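Local coordinates for single-strand DNA-binding protein (Agrobacterium tumefaciens, PDB 3BTP), which binds single-stranded but not double-stranded DNA regardless of its sequence and mediates the nuclear uptake of single-stranded T-DNA copies, at residues A[114-118]-A[266-272]; A[283-287]-A[337-341]; A[398-402]-A[416-420]; A[478-484]-A[495-501]. All blocks are in the same frame, centred on the assembly; numbering follows the deposited sequence.

In the fold
Interactions 1 and 4 are buried, whereas interactions 2 and 3 lie at the surface. Interaction 1 joins two separate four-stranded sheets through a buried ion pair and isoleucine contacts. Interaction 4 pairs two neighbouring strands of the eight-stranded barrel and adds the helix that follows one of them. Interaction 3 reaches the same barrel from strand 396-399, its centre about 17 Å from that of interaction 4, and ties a helix start to the strand end by charge and an imidazole. Interaction 2, between two loops beside helix 327-335, rests on arginines, a glutamate and water. Interactions 1 and 4 lie on opposite sides of the chain's centre, about 45 Å apart between centres.

Interaction 1. Residues A[114-118]-A[266-272]; sequences TDEYI and KTPQNDI
Asp115 and Lys266 form the one salt bridge across this contact. NZ of Lys266 lies 2.9 Å from OD2 of Asp115 and donates a hydrogen bond to the anti lone pair of that oxygen, on the side away from OD1. The two side chains cross at about a right angle. Bends at chi3 (78°) and chi4 (50°) turn the otherwise extended lysine so that its ammonium end reaches the carboxylate. OD2 also forms salt bridges with Arg113, its strongest polar partner, and with Arg153. With three cationic partners in a buried setting, Asp115 is probably held in its charged form.

The apolar part is formed by Ile118 and Ile272, which meet tip to tip with their CD1 atoms 3.8 Å apart. The CG2 branch of Ile118 adds a contact at 4.0 Å to CG1 of Ile272. The aliphatic part of Lys266 joins them, its CD 4.2 Å from CD1 of Ile118, before the chain bends off to the aspartate.

Backbone bonds shape 266-272. Asn270 N donates to Thr267 O (2.7 Å) in a type I turn, and Thr267 N to Asp271 O (2.9 Å). With Asn270 at positive phi (81°), this is a 3:5 hairpin with a G1 bulge, connecting strands 263-266 and 272-275.

Thr132 of strand 127-132 touches Asp115, Ile118, Lys266 and Ile272, and Tyr159 of strand 159-160 packs on Ile118 and Lys266. The contact thus joins the sheet containing strand 117-124 to the sheet containing strands 263-266 and 272-275.

Interaction 2. Residues A[283-287]-A[337-341]; sequences YANKR and GENRA
The guanidinium of Arg287 carries CD of Arg340 over the centre of one face, with CD 3.5 Å from CZ of Arg287. The Arg340 guanidinium is turned 39° from it and has water 1 at its edge, in plane. The two arginines slide past each other in opposite directions, the Arg287 chain bent at chi2 (-96°). Their like charges have a common counter-ion, since Asp329 of helix 327-335 forms salt bridges to NH1 of each.

Glu338 OE1 accepts the one direct hydrogen bond across the contact, from Asn285 N at 2.9 Å, the donor standing well above the carboxylate plane. The amide of the Asn285 side chain crosses the glutamate as well, with ND2 3.9 Å from OE1 of Glu338. Within their own segment Arg340 NH2 and Glu338 OE1 form a salt bridge, its hydrogen bond weak. Water 1 lies 2.9 Å from Lys286 O and 2.6 Å from Glu338 OE1, bridging the loops.

Residues 283-286 form a type II beta turn, closed by Lys286 N to Tyr283 O. This turn, leading into the N-cap Arg287 of helix 288-299, meets at the surface the loop that follows the Schellman motif at Gly337, after helix 327-335.

Interaction 3. Residues A[398-402]-A[416-420]; sequences VLARD and DPEHF
Arg401 grips Asp416 side-on with two nitrogens, one to each carboxylate oxygen. Arg401 NE donates to Asp416 OD2 and Arg401 NH2 to Asp416 OD1, each at 2.9 Å, a salt bridge of two nearly straight hydrogen bonds. Each oxygen offers its syn lone pair, and the guanidinium and carboxylate planes are only 4° apart.

His419 makes the second direct contact. His419 NE2 donates to Leu399 O at 3.0 Å, the acceptor lying in the ring plane. One face of the imidazole receives CA of Arg401, 3.7 Å from the ring centroid of His419, in a CH-pi contact. His419 is thus fixed both at an edge and over a face.

The helix start positions the carboxylate. Asp416 is the N-cap residue, its chi1 of -171° placing the carboxylate toward both donors: the OD1 that takes Arg401 NH2 also accepts from His419 N, which approaches from above the carboxylate plane. Water 2 joins the two segments, accepting from Arg401 N and donating to Asp416 OD2.

Behind this layer, Leu412 of helix 409-415 packs against both His419 and Val398. Val398 also touches Leu423 and Met424 of helix 417-427, so that helix lies against the end of strand 396-399, which pairs with strand 405-407.

Interaction 4. Residues A[478-484]-A[495-501]; sequences KDVLIAD and YTNVVEY
Val480 and Ile482 pack tightly against the start of helix 498-503, with Val480 CB 3.6 Å from Val498 CG2 and Ile482 CB 3.7 Å from Tyr501 CE1. The backbones pair as well: Ile482 and Thr496 form a hydrogen-bonded antiparallel pair through two N-H to O bonds, and Val498 N reaches Val480 O (2.9 Å) as the strand gives way to the helix. On the face carrying Leu481, Ala483 and Tyr495, the Tyr495 ring leans across to the neighbouring strand, its CE1 3.7 Å from Ala483 CB, while its OH bonds Ala451 O.

The other end is looser. Exposed Lys478 lies with its CA 3.8 Å from Asn497 OD1 and 4.3 Å from Val499 CG2, and its amine leads away. Asn497, at the N-cap, has CG opposite the backbone N (chi1 -176°) and accepts from Val499 N through OD1.

Asp484 ties strand and helix by its two oxygens. Asp484 OD1 takes Tyr501 OH (2.7 Å) on its anti lone pair, and Asp484 OD2 takes Thr496 OG1 (2.6 Å) on the syn side. Thr494 OG1 also bonds OD2, and Arg405 NE donates to Thr496 OG1. A buried carboxylate receiving hydroxyl protons on both oxygens, with an arginine nearby, is consistent with an ionised Asp484.

Interaction 1. Residues A[114-118]-A[266-272]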
loop_
_atom_site.group_PDB
_atom_site.type_symbol
_atom_site.label_atom_id
_atom_site.label_comp_id
_atom_site.label_asym_id
_atom_site.label_seq_id
_atom_site.Cartn_x
_atom_site.Cartn_y
_atom_site.Cartn_z
ATOM N N THR A 114 -12.401 -15.651 10.895
ATOM C CA THR A 114 -13.463 -15.194 11.796
ATOM C C THR A 114 -13.714 -13.655 11.796
ATOM O O THR A 114 -14.752 -13.207 12.219
ATOM C CB THR A 114 -13.165 -15.656 13.231
ATOM O OG1 THR A 114 -11.938 -15.055 13.670
ATOM C CG2 THR A 114 -13.094 -17.249 13.308
ATOM N N ASP A 115 -12.759 -12.881 11.288
ATOM C CA ASP A 115 -12.802 -11.432 11.238
ATOM C C ASP A 115 -12.807 -10.885 9.805
ATOM O O ASP A 115 -12.392 -9.760 9.558
ATOM C CB ASP A 115 -11.602 -10.877 12.053
ATOM C CG ASP A 115 -10.241 -11.207 11.415
ATOM O OD1 ASP A 115 -10.288 -11.863 10.373
ATOM O OD2 ASP A 115 -9.144 -10.801 11.924
ATOM N N GLU A 116 -13.298 -11.676 8.860
ATOM C CA GLU A 116 -13.286 -11.335 7.426
ATOM C C GLU A 116 -14.265 -10.168 7.081
ATOM O O GLU A 116 -14.195 -9.583 5.985
ATOM C CB GLU A 116 -13.588 -12.611 6.598
ATOM C CG GLU A 116 -15.030 -13.206 6.765
ATOM C CD GLU A 116 -15.368 -14.379 5.719
ATOM O OE1 GLU A 116 -14.632 -14.634 4.710
ATOM O OE2 GLU A 116 -16.405 -15.047 5.918
ATOM N N TYR A 117 -15.220 -9.892 8.008
ATOM C CA TYR A 117 -15.963 -8.643 7.985
ATOM C C TYR A 117 -16.274 -8.120 9.385
ATOM O O TYR A 117 -16.247 -8.872 10.392
ATOM C CB TYR A 117 -17.184 -8.626 6.995
ATOM C CG TYR A 117 -18.382 -9.456 7.466
ATOM C CD1 TYR A 117 -19.321 -8.918 8.372
ATOM C CD2 TYR A 117 -18.533 -10.801 7.046
ATOM C CE1 TYR A 117 -20.401 -9.667 8.839
ATOM C CE2 TYR A 117 -19.622 -11.551 7.464
ATOM C CZ TYR A 117 -20.543 -10.986 8.374
ATOM O OH TYR A 117 -21.587 -11.741 8.814
ATOM N N ILE A 118 -16.505 -6.808 9.419
ATOM C CA ILE A 118 -16.974 -6.092 10.567
ATOM C C ILE A 118 -18.250 -5.315 10.140
ATOM O O ILE A 118 -18.274 -4.690 9.078
ATOM C CB ILE A 118 -15.901 -5.106 11.081
ATOM C CG1 ILE A 118 -14.568 -5.824 11.427
ATOM C CG2 ILE A 118 -16.421 -4.293 12.258
ATOM C CD1 ILE A 118 -13.421 -4.896 11.667
ATOM N N LYS A 266 -8.953 -3.375 16.917
ATOM C CA LYS A 266 -9.630 -4.652 16.958
ATOM C C LYS A 266 -8.830 -5.539 17.915
ATOM O O LYS A 266 -7.727 -5.960 17.563
ATOM C CB LYS A 266 -9.675 -5.287 15.584
ATOM C CG LYS A 266 -10.450 -6.640 15.586
ATOM C CD LYS A 266 -10.922 -7.083 14.164
ATOM C CE LYS A 266 -9.838 -7.667 13.382
ATOM N NZ LYS A 266 -8.969 -8.782 13.987
ATOM N N THR A 267 -9.385 -5.829 19.101
ATOM C CA THR A 267 -8.630 -6.548 20.151
ATOM C C THR A 267 -8.455 -8.027 19.769
ATOM O O THR A 267 -9.134 -8.517 18.857
ATOM C CB THR A 267 -9.394 -6.493 21.544
ATOM O OG1 THR A 267 -10.436 -7.483 21.558
ATOM C CG2 THR A 267 -9.994 -5.128 21.862
ATOM N N PRO A 268 -7.580 -8.771 20.496
ATOM C CA PRO A 268 -7.438 -10.207 20.262
ATOM C C PRO A 268 -8.746 -11.017 20.381
ATOM O O PRO A 268 -8.852 -12.122 19.792
ATOM C CB PRO A 268 -6.455 -10.609 21.351
ATOM C CG PRO A 268 -5.591 -9.324 21.507
ATOM C CD PRO A 268 -6.643 -8.303 21.556
ATOM N N GLN A 269 -9.721 -10.488 21.135
ATOM C CA GLN A 269 -11.097 -11.094 21.174
ATOM C C GLN A 269 -12.034 -10.644 20.018
ATOM O O GLN A 269 -13.191 -11.101 19.953
ATOM C CB GLN A 269 -11.798 -10.823 22.536
ATOM C CG GLN A 269 -11.015 -11.328 23.748
ATOM C CD GLN A 269 -9.697 -10.537 24.076
ATOM O OE1 GLN A 269 -9.645 -9.297 23.999
ATOM N NE2 GLN A 269 -8.663 -11.266 24.487
ATOM N N ASN A 270 -11.554 -9.729 19.148
ATOM C CA ASN A 270 -12.244 -9.312 17.921
ATOM C C ASN A 270 -13.312 -8.283 18.228
ATOM O O ASN A 270 -14.255 -8.078 17.470
ATOM C CB ASN A 270 -12.788 -10.533 17.106
ATOM C CG ASN A 270 -11.759 -11.126 16.091
ATOM O OD1 ASN A 270 -11.683 -12.336 15.928
ATOM N ND2 ASN A 270 -11.000 -10.274 15.395
ATOM N N ASP A 271 -13.158 -7.656 19.381
ATOM C CA ASP A 271 -13.945 -6.538 19.827
ATOM C C ASP A 271 -13.368 -5.273 19.153
ATOM O O ASP A 271 -12.151 -5.100 19.083
ATOM C CB ASP A 271 -13.777 -6.383 21.373
ATOM C CG ASP A 271 -14.460 -7.560 22.210
ATOM O OD1 ASP A 271 -15.640 -7.959 21.912
ATOM O OD2 ASP A 271 -13.809 -8.042 23.198
ATOM N N ILE A 272 -14.249 -4.369 18.768
ATOM C CA ILE A 272 -13.934 -3.191 18.014
ATOM C C ILE A 272 -14.059 -1.981 18.917
ATOM O O ILE A 272 -15.095 -1.810 19.605
ATOM C CB ILE A 272 -14.959 -3.036 16.849
ATOM C CG1 ILE A 272 -15.021 -4.316 15.968
ATOM C CG2 ILE A 272 -14.709 -1.771 16.082
ATOM C CD1 ILE A 272 -13.659 -4.726 15.450
#

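Interaction 2. Residues A[283-287]-A[337-341]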
loop_
_atom_site.group_PDB
_atom_site.type_symbol
_atom_site.label_atom_id
_atom_site.label_comp_id
_atom_site.label_asym_id
_atom_site.label_seq_id
_atom_site.Cartn_x
_atom_site.Cartn_y
_atom_site.Cartn_z
ATOM N N TYR A 283 -2.932 12.694 23.038
ATOM C CA TYR A 283 -1.694 12.407 22.288
ATOM C C TYR A 283 -1.141 13.574 21.463
ATOM O O TYR A 283 -0.313 13.338 20.574
ATOM C CB TYR A 283 -1.818 11.129 21.413
ATOM C CG TYR A 283 -1.799 9.852 22.240
ATOM C CD1 TYR A 283 -0.613 9.120 22.427
ATOM C CD2 TYR A 283 -2.957 9.422 22.889
ATOM C CE1 TYR A 283 -0.591 7.999 23.217
ATOM C CE2 TYR A 283 -2.947 8.316 23.692
ATOM C CZ TYR A 283 -1.779 7.603 23.851
ATOM O OH TYR A 283 -1.857 6.477 24.638
ATOM N N ALA A 284 -1.589 14.804 21.695
ATOM C CA ALA A 284 -0.996 15.935 20.961
ATOM C C ALA A 284 0.562 15.943 20.969
ATOM O O ALA A 284 1.211 15.824 22.029
ATOM C CB ALA A 284 -1.545 17.274 21.458
ATOM N N ASN A 285 1.134 16.038 19.763
ATOM C CA ASN A 285 2.570 15.986 19.515
ATOM C C ASN A 285 3.256 14.716 20.069
ATOM O O ASN A 285 4.477 14.683 20.199
ATOM C CB ASN A 285 3.249 17.313 19.931
ATOM C CG ASN A 285 2.555 18.575 19.288
ATOM O OD1 ASN A 285 1.822 19.299 19.972
ATOM N ND2 ASN A 285 2.745 18.788 17.970
ATOM N N LYS A 286 2.463 13.675 20.355
ATOM C CA LYS A 286 2.952 12.331 20.668
ATOM C C LYS A 286 2.911 11.395 19.431
ATOM O O LYS A 286 2.031 11.531 18.552
ATOM C CB LYS A 286 2.160 11.732 21.819
ATOM C CG LYS A 286 2.471 12.335 23.208
ATOM C CD LYS A 286 1.760 11.547 24.356
ATOM C CE LYS A 286 1.911 12.241 25.769
ATOM N NZ LYS A 286 3.369 12.201 26.303
ATOM N N ARG A 287 3.832 10.434 19.383
ATOM C CA ARG A 287 4.087 9.666 18.161
ATOM C C ARG A 287 3.121 8.502 18.091
ATOM O O ARG A 287 2.711 7.982 19.142
ATOM C CB ARG A 287 5.515 9.142 18.100
ATOM C CG ARG A 287 6.581 10.227 17.962
ATOM C CD ARG A 287 6.976 10.421 16.527
ATOM N NE ARG A 287 7.849 11.584 16.300
ATOM C CZ ARG A 287 8.403 11.892 15.122
ATOM N NH1 ARG A 287 8.205 11.114 14.031
ATOM N NH2 ARG A 287 9.146 12.996 15.026
ATOM N N GLY A 337 -4.364 17.461 12.910
ATOM C CA GLY A 337 -3.878 18.700 12.301
ATOM C C GLY A 337 -2.379 18.947 12.496
ATOM O O GLY A 337 -1.894 20.102 12.362
ATOM N N GLU A 338 -1.653 17.878 12.829
ATOM C CA GLU A 338 -0.227 17.930 13.107
ATOM C C GLU A 338 0.586 17.532 11.879
ATOM O O GLU A 338 0.064 16.953 10.916
ATOM C CB GLU A 338 0.140 17.030 14.293
ATOM C CG GLU A 338 -0.297 17.559 15.666
ATOM C CD GLU A 338 -0.340 16.482 16.760
ATOM O OE1 GLU A 338 0.630 15.703 16.937
ATOM O OE2 GLU A 338 -1.376 16.403 17.450
ATOM N N ASN A 339 1.871 17.826 11.951
ATOM C CA ASN A 339 2.792 17.772 10.814
ATOM C C ASN A 339 4.166 17.551 11.463
ATOM O O ASN A 339 4.523 18.264 12.418
ATOM C CB ASN A 339 2.750 19.112 10.073
ATOM C CG ASN A 339 3.198 19.003 8.631
ATOM O OD1 ASN A 339 2.464 18.494 7.775
ATOM N ND2 ASN A 339 4.400 19.504 8.341
ATOM N N ARG A 340 4.886 16.525 11.026
ATOM C CA ARG A 340 6.246 16.253 11.557
ATOM C C ARG A 340 7.086 15.664 10.450
ATOM O O ARG A 340 6.538 15.221 9.424
ATOM C CB ARG A 340 6.269 15.341 12.830
ATOM C CG ARG A 340 5.621 13.950 12.667
ATOM C CD ARG A 340 5.362 13.294 14.039
ATOM N NE ARG A 340 4.553 14.126 14.917
ATOM C CZ ARG A 340 3.419 13.762 15.507
ATOM N NH1 ARG A 340 2.918 12.530 15.393
ATOM N NH2 ARG A 340 2.809 14.657 16.287
ATOM N N ALA A 341 8.404 15.671 10.658
ATOM C CA ALA A 341 9.382 15.340 9.596
ATOM C C ALA A 341 9.516 13.839 9.306
ATOM O O ALA A 341 9.668 13.051 10.239
ATOM C CB ALA A 341 10.765 15.941 9.946
HETATM O O HOH W 1 0.072 13.208 17.262
#

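Interaction 3. Residues A[398-402]-A[416-420]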
loop_
_atom_site.group_PDB
_atom_site.type_symbol
_atom_site.label_atom_id
_atom_site.label_comp_id
_atom_site.label_asym_id
_atom_site.label_seq_id
_atom_site.Cartn_x
_atom_site.Cartn_y
_atom_site.Cartn_z
ATOM N N VAL A 398 21.182 -5.136 -2.294
ATOM C CA VAL A 398 21.177 -4.875 -0.857
ATOM C C VAL A 398 21.850 -3.508 -0.630
ATOM O O VAL A 398 22.789 -3.123 -1.353
ATOM C CB VAL A 398 21.860 -6.052 -0.040
ATOM C CG1 VAL A 398 20.954 -7.335 -0.073
ATOM C CG2 VAL A 398 23.212 -6.357 -0.644
ATOM N N LEU A 399 21.308 -2.763 0.343
ATOM C CA LEU A 399 21.800 -1.428 0.684
ATOM C C LEU A 399 23.146 -1.428 1.525
ATOM O O LEU A 399 23.224 -2.099 2.521
ATOM C CB LEU A 399 20.742 -0.677 1.452
ATOM C CG LEU A 399 20.879 0.832 1.430
ATOM C CD1 LEU A 399 20.841 1.428 -0.011
ATOM C CD2 LEU A 399 19.805 1.428 2.423
ATOM N N ALA A 400 24.175 -0.686 1.065
ATOM C CA ALA A 400 25.398 -0.407 1.822
ATOM C C ALA A 400 25.099 0.189 3.188
ATOM O O ALA A 400 24.060 0.798 3.407
ATOM C CB ALA A 400 26.278 0.575 1.044
ATOM N N ARG A 401 26.064 0.097 4.080
ATOM C CA ARG A 401 25.943 0.656 5.436
ATOM C C ARG A 401 25.678 2.153 5.434
ATOM O O ARG A 401 24.919 2.648 6.270
ATOM C CB ARG A 401 27.229 0.391 6.190
ATOM C CG ARG A 401 27.218 0.722 7.698
ATOM C CD ARG A 401 28.677 0.738 8.185
ATOM N NE ARG A 401 29.167 -0.630 8.290
ATOM C CZ ARG A 401 29.250 -1.335 9.413
ATOM N NH1 ARG A 401 28.883 -0.832 10.572
ATOM N NH2 ARG A 401 29.663 -2.589 9.365
ATOM N N ASP A 402 26.324 2.869 4.516
ATOM C CA ASP A 402 26.095 4.307 4.375
ATOM C C ASP A 402 24.738 4.774 3.816
ATOM O O ASP A 402 24.492 5.967 3.832
ATOM C CB ASP A 402 27.239 4.980 3.632
ATOM C CG ASP A 402 27.235 4.753 2.110
ATOM O OD1 ASP A 402 26.287 4.195 1.401
ATOM O OD2 ASP A 402 28.284 5.233 1.586
ATOM N N ASP A 416 31.742 -5.670 3.292
ATOM C CA ASP A 416 31.323 -5.278 4.649
ATOM C C ASP A 416 30.546 -6.407 5.343
ATOM O O ASP A 416 29.309 -6.316 5.505
ATOM C CB ASP A 416 30.482 -3.997 4.577
ATOM C CG ASP A 416 30.180 -3.378 5.937
ATOM O OD1 ASP A 416 30.293 -4.065 7.007
ATOM O OD2 ASP A 416 29.747 -2.179 5.910
ATOM N N PRO A 417 31.278 -7.497 5.743
ATOM C CA PRO A 417 30.628 -8.757 6.197
ATOM C C PRO A 417 29.702 -8.542 7.361
ATOM O O PRO A 417 28.588 -9.132 7.380
ATOM C CB PRO A 417 31.807 -9.689 6.592
ATOM C CG PRO A 417 33.030 -8.798 6.653
ATOM C CD PRO A 417 32.754 -7.610 5.741
ATOM N N GLU A 418 30.093 -7.649 8.281
ATOM C CA GLU A 418 29.234 -7.333 9.459
ATOM C C GLU A 418 27.891 -6.694 9.123
ATOM O O GLU A 418 26.863 -7.064 9.666
ATOM C CB GLU A 418 29.955 -6.433 10.461
ATOM C CG GLU A 418 31.030 -7.175 11.284
ATOM C CD GLU A 418 30.459 -8.404 12.010
ATOM O OE1 GLU A 418 29.427 -8.228 12.734
ATOM O OE2 GLU A 418 31.008 -9.539 11.830
ATOM N N HIS A 419 27.902 -5.672 8.281
ATOM C CA HIS A 419 26.640 -5.087 7.860
ATOM C C HIS A 419 25.826 -6.139 7.050
ATOM O O HIS A 419 24.616 -6.226 7.180
ATOM C CB HIS A 419 26.896 -3.837 7.014
ATOM C CG HIS A 419 25.652 -3.199 6.525
ATOM N ND1 HIS A 419 24.710 -2.648 7.379
ATOM C CD2 HIS A 419 25.172 -3.039 5.273
ATOM C CE1 HIS A 419 23.715 -2.160 6.670
ATOM N NE2 HIS A 419 23.986 -2.365 5.389
ATOM N N PHE A 420 26.492 -6.889 6.174
ATOM C CA PHE A 420 25.804 -7.958 5.417
ATOM C C PHE A 420 24.953 -8.888 6.285
ATOM O O PHE A 420 23.805 -9.161 5.931
ATOM C CB PHE A 420 26.813 -8.807 4.629
ATOM C CG PHE A 420 26.197 -9.976 3.867
ATOM C CD1 PHE A 420 25.464 -9.762 2.693
ATOM C CD2 PHE A 420 26.398 -11.307 4.305
ATOM C CE1 PHE A 420 24.896 -10.871 1.959
ATOM C CE2 PHE A 420 25.856 -12.385 3.613
ATOM C CZ PHE A 420 25.116 -12.187 2.416
HETATM O O HOH W 2 28.787 -1.238 3.561
#

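Interaction 4. Residues A[478-484]-A[495-501]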
loop_
_atom_site.group_PDB
_atom_site.type_symbol
_atom_site.label_atom_id
_atom_site.label_comp_id
_atom_site.label_asym_id
_atom_site.label_seq_id
_atom_site.Cartn_x
_atom_site.Cartn_y
_atom_site.Cartn_z
ATOM N N LYS A 478 16.902 12.888 -3.708
ATOM C CA LYS A 478 17.411 11.843 -2.854
ATOM C C LYS A 478 16.705 10.526 -3.117
ATOM O O LYS A 478 16.920 9.564 -2.399
ATOM C CB LYS A 478 17.277 12.262 -1.402
ATOM C CG LYS A 478 15.923 12.770 -0.993
ATOM C CD LYS A 478 15.906 12.926 0.546
ATOM C CE LYS A 478 16.892 11.899 1.230
ATOM N NZ LYS A 478 16.685 11.595 2.693
ATOM N N ASP A 479 15.853 10.518 -4.138
ATOM C CA ASP A 479 15.046 9.391 -4.518
ATOM C C ASP A 479 15.639 8.681 -5.772
ATOM O O ASP A 479 15.189 7.570 -6.151
ATOM C CB ASP A 479 13.643 9.903 -4.788
ATOM C CG ASP A 479 12.703 9.805 -3.557
ATOM O OD1 ASP A 479 13.200 9.675 -2.393
ATOM O OD2 ASP A 479 11.451 9.816 -3.768
ATOM N N VAL A 480 16.693 9.309 -6.341
ATOM C CA VAL A 480 17.291 8.991 -7.616
ATOM C C VAL A 480 18.649 8.301 -7.475
ATOM O O VAL A 480 19.494 8.759 -6.778
ATOM C CB VAL A 480 17.387 10.268 -8.461
ATOM C CG1 VAL A 480 18.060 9.996 -9.812
ATOM C CG2 VAL A 480 15.978 10.859 -8.670
ATOM N N LEU A 481 18.798 7.149 -8.120
ATOM C CA LEU A 481 19.987 6.293 -8.062
ATOM C C LEU A 481 20.468 6.071 -9.493
ATOM O O LEU A 481 19.690 5.838 -10.408
ATOM C CB LEU A 481 19.652 4.907 -7.439
ATOM C CG LEU A 481 19.201 4.869 -5.954
ATOM C CD1 LEU A 481 18.023 3.966 -5.780
ATOM C CD2 LEU A 481 20.324 4.367 -5.121
ATOM N N ILE A 482 21.786 6.074 -9.623
ATOM C CA ILE A 482 22.493 6.120 -10.877
ATOM C C ILE A 482 23.278 4.830 -11.011
ATOM O O ILE A 482 23.948 4.394 -10.043
ATOM C CB ILE A 482 23.424 7.358 -10.940
ATOM C CG1 ILE A 482 22.687 8.638 -10.456
ATOM C CG2 ILE A 482 23.999 7.545 -12.404
ATOM C CD1 ILE A 482 21.565 9.105 -11.444
ATOM N N ALA A 483 23.171 4.196 -12.177
ATOM C CA ALA A 483 24.001 3.012 -12.464
ATOM C C ALA A 483 25.428 3.450 -12.639
ATOM O O ALA A 483 25.740 4.105 -13.624
ATOM C CB ALA A 483 23.529 2.240 -13.737
ATOM N N ASP A 484 26.277 3.052 -11.703
ATOM C CA ASP A 484 27.660 3.448 -11.697
ATOM C C ASP A 484 28.498 2.811 -12.807
ATOM O O ASP A 484 28.151 1.769 -13.370
ATOM C CB ASP A 484 28.298 3.142 -10.312
ATOM C CG ASP A 484 27.523 3.777 -9.162
ATOM O OD1 ASP A 484 27.058 4.939 -9.284
ATOM O OD2 ASP A 484 27.338 3.103 -8.145
ATOM N N TYR A 495 24.351 0.822 -7.978
ATOM C CA TYR A 495 23.623 2.023 -8.121
ATOM C C TYR A 495 23.958 2.892 -6.912
ATOM O O TYR A 495 23.873 2.427 -5.780
ATOM C CB TYR A 495 22.096 1.786 -8.033
ATOM C CG TYR A 495 21.510 1.214 -9.289
ATOM C CD1 TYR A 495 21.184 2.040 -10.352
ATOM C CD2 TYR A 495 21.336 -0.196 -9.416
ATOM C CE1 TYR A 495 20.645 1.512 -11.539
ATOM C CE2 TYR A 495 20.811 -0.732 -10.563
ATOM C CZ TYR A 495 20.515 0.120 -11.632
ATOM O OH TYR A 495 19.990 -0.422 -12.774
ATOM N N THR A 496 24.141 4.186 -7.149
ATOM C CA THR A 496 24.552 5.089 -6.103
ATOM C C THR A 496 23.643 6.310 -6.211
ATOM O O THR A 496 23.306 6.708 -7.313
ATOM C CB THR A 496 26.066 5.449 -6.192
ATOM O OG1 THR A 496 26.826 4.284 -5.933
ATOM C CG2 THR A 496 26.498 6.451 -5.091
ATOM N N ASN A 497 23.225 6.849 -5.061
ATOM C CA ASN A 497 22.308 8.047 -4.938
ATOM C C ASN A 497 22.919 9.251 -5.692
ATOM O O ASN A 497 24.133 9.450 -5.623
ATOM C CB ASN A 497 22.306 8.301 -3.423
ATOM C CG ASN A 497 21.393 9.406 -2.910
ATOM O OD1 ASN A 497 20.766 10.221 -3.630
ATOM N ND2 ASN A 497 21.348 9.462 -1.568
ATOM N N VAL A 498 22.101 10.061 -6.392
ATOM C CA VAL A 498 22.613 11.300 -7.007
ATOM C C VAL A 498 23.339 12.243 -6.026
ATOM O O VAL A 498 24.325 12.869 -6.426
ATOM C CB VAL A 498 21.584 12.112 -7.909
ATOM C CG1 VAL A 498 21.593 11.639 -9.343
ATOM C CG2 VAL A 498 20.225 12.123 -7.386
ATOM N N VAL A 499 22.916 12.298 -4.761
ATOM C CA VAL A 499 23.504 13.174 -3.726
ATOM C C VAL A 499 24.964 12.887 -3.470
ATOM O O VAL A 499 25.781 13.813 -3.188
ATOM C CB VAL A 499 22.718 13.108 -2.355
ATOM C CG1 VAL A 499 23.424 13.901 -1.275
ATOM C CG2 VAL A 499 21.272 13.669 -2.517
ATOM N N GLU A 500 25.317 11.610 -3.574
ATOM C CA GLU A 500 26.711 11.265 -3.544
ATOM C C GLU A 500 27.453 11.762 -4.780
ATOM O O GLU A 500 28.626 12.070 -4.687
ATOM C CB GLU A 500 26.914 9.750 -3.352
ATOM C CG GLU A 500 26.705 9.312 -1.950
ATOM C CD GLU A 500 27.812 9.875 -1.054
ATOM O OE1 GLU A 500 28.964 9.349 -1.163
ATOM O OE2 GLU A 500 27.535 10.855 -0.292
ATOM N N TYR A 501 26.789 11.814 -5.943
ATOM C CA TYR A 501 27.472 12.308 -7.156
ATOM C C TYR A 501 27.863 13.807 -6.987
ATOM O O TYR A 501 28.968 14.210 -7.334
ATOM C CB TYR A 501 26.643 12.097 -8.427
ATOM C CG TYR A 501 26.848 10.745 -9.077
ATOM C CD1 TYR A 501 26.292 9.597 -8.528
ATOM C CD2 TYR A 501 27.632 10.620 -10.222
ATOM C CE1 TYR A 501 26.474 8.365 -9.112
ATOM C CE2 TYR A 501 27.869 9.350 -10.845
ATOM C CZ TYR A 501 27.264 8.238 -10.279
ATOM O OH TYR A 501 27.425 7.025 -10.886
#